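Local coordinates for mannose-specific lectin 2 chain 1 (Colocasia esculenta, PDB 5T1X), which binds mannose as one chain of a heterotetrameric plant lectin and agglutinates rabbit erythrocytes, at residues 76-80 with 81-85. Numbering follows the deposited sequence.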
loop_
_atom_site.group_PDB
_atom_site.type_symbol
_atom_site.label_atom_id
_atom_site.label_comp_id
_atom_site.label_asym_id
_atom_site.label_seq_id
_atom_site.Cartn_x
_atom_site.Cartn_y
_atom_site.Cartn_z
ATOM N N ALA A 76 -13.452 -8.255 -9.279
ATOM C CA ALA A 76 -13.536 -8.202 -7.814
ATOM C C ALA A 76 -13.783 -6.769 -7.353
ATOM O O ALA A 76 -13.075 -5.846 -7.762
ATOM C CB ALA A 76 -12.266 -8.755 -7.186
ATOM N N LYS A 77 -14.825 -6.587 -6.542
ATOM C CA LYS A 77 -15.261 -5.289 -6.030
ATOM C C LYS A 77 -15.638 -5.366 -4.563
ATOM O O LYS A 77 -16.075 -6.415 -4.088
ATOM C CB LYS A 77 -16.504 -4.809 -6.810
ATOM C CG LYS A 77 -16.254 -4.326 -8.232
ATOM C CD LYS A 77 -17.543 -3.793 -8.880
ATOM C CE LYS A 77 -18.464 -4.863 -9.432
ATOM N NZ LYS A 77 -17.909 -5.508 -10.655
ATOM N N SER A 78 -15.545 -4.236 -3.863
ATOM C CA SER A 78 -15.971 -4.150 -2.470
ATOM C C SER A 78 -16.738 -2.820 -2.271
ATOM O O SER A 78 -17.318 -2.314 -3.235
ATOM C CB SER A 78 -14.775 -4.316 -1.529
ATOM O OG SER A 78 -15.196 -4.418 -0.181
ATOM N N VAL A 79 -16.796 -2.284 -1.042
ATOM C CA VAL A 79 -17.547 -1.051 -0.736
ATOM C C VAL A 79 -16.875 0.195 -1.321
ATOM O O VAL A 79 -15.680 0.173 -1.605
ATOM C CB VAL A 79 -17.777 -0.866 0.785
ATOM C CG1 VAL A 79 -18.691 -1.954 1.333
ATOM C CG2 VAL A 79 -16.456 -0.814 1.560
ATOM N N LYS A 80 -17.634 1.294 -1.467
ATOM C CA LYS A 80 -17.053 2.544 -1.963
ATOM C C LYS A 80 -16.079 3.079 -0.929
ATOM O O LYS A 80 -16.386 3.124 0.264
ATOM C CB LYS A 80 -18.134 3.583 -2.290
ATOM C CG LYS A 80 -17.623 4.768 -3.085
ATOM C CD LYS A 80 -18.749 5.749 -3.371
ATOM C CE LYS A 80 -18.325 6.789 -4.380
ATOM N NZ LYS A 80 -19.429 7.730 -4.700
ATOM N N GLY A 81 -14.893 3.426 -1.392
ATOM C CA GLY A 81 -13.846 3.937 -0.521
ATOM C C GLY A 81 -12.545 4.118 -1.262
ATOM O O GLY A 81 -12.542 4.257 -2.489
ATOM N N ASN A 82 -11.439 4.128 -0.503
ATOM C CA ASN A 82 -10.074 4.321 -1.008
ATOM C C ASN A 82 -9.349 2.996 -1.055
ATOM O O ASN A 82 -9.269 2.302 -0.038
ATOM C CB ASN A 82 -9.305 5.312 -0.115
ATOM C CG ASN A 82 -9.939 6.679 -0.005
ATOM O OD1 ASN A 82 -10.317 7.296 -0.994
ATOM N ND2 ASN A 82 -10.045 7.190 1.209
ATOM N N TYR A 83 -8.811 2.653 -2.232
ATOM C CA TYR A 83 -8.129 1.380 -2.449
ATOM C C TYR A 83 -6.701 1.603 -2.905
ATOM O O TYR A 83 -6.349 2.700 -3.348
ATOM C CB TYR A 83 -8.900 0.548 -3.497
ATOM C CG TYR A 83 -10.201 -0.003 -2.951
ATOM C CD1 TYR A 83 -10.284 -1.310 -2.489
ATOM C CD2 TYR A 83 -11.341 0.794 -2.870
ATOM C CE1 TYR A 83 -11.462 -1.808 -1.933
ATOM C CE2 TYR A 83 -12.517 0.317 -2.288
ATOM C CZ TYR A 83 -12.569 -0.987 -1.821
ATOM O OH TYR A 83 -13.707 -1.485 -1.248
ATOM N N ALA A 84 -5.890 0.553 -2.814
ATOM C CA ALA A 84 -4.499 0.606 -3.264
ATOM C C ALA A 84 -4.117 -0.694 -3.961
ATOM O O ALA A 84 -4.308 -1.771 -3.388
ATOM C CB ALA A 84 -3.571 0.865 -2.081
ATOM N N ALA A 85 -3.599 -0.598 -5.195
ATOM C CA ALA A 85 -3.066 -1.742 -5.941
ATOM C C ALA A 85 -1.567 -1.693 -5.733
ATOM O O ALA A 85 -0.942 -0.699 -6.097
ATOM C CB ALA A 85 -3.434 -1.672 -7.416
#
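Tyr83 reaches back across the bend at Lys80 and Gly81 and gives its phenolic O-H to the backbone of Val79, four residues earlier. The bond from Tyr83 OH to Val79 O is short, 2.6 Å, and meets the carbonyl in its plane on a lone pair, at a C=O...O angle of 136°. Tyr83 CG stands beside its own backbone N and anti to its carbonyl carbon (chi1 -72°), which sends the ring toward the 76-80 limb. Val79 O sits at the edge of the ring, near its plane, with Tyr83 CE2 only 3.2 Å away. In this bulb-type, GNA-related lectin domain of beta-prism II fold, the loop links strand 70-73 of one antiparallel sheet to strand 84-88 of another, away from the mannose site. Ser78 CB lies oblique to the Tyr83 ring and touches its hydroxyl closely, 3.0 Å from Tyr83 OH. The side chain of Val79 crosses that of Tyr83 at about a right angle, Val79 CG2 coming to 4.0 Å from Tyr83 OH. Tyr83 also packs on Pro98 of strand 92-103 and on Ile105 of the other lectin chain, while its backbone N bonds to Ser8 OG.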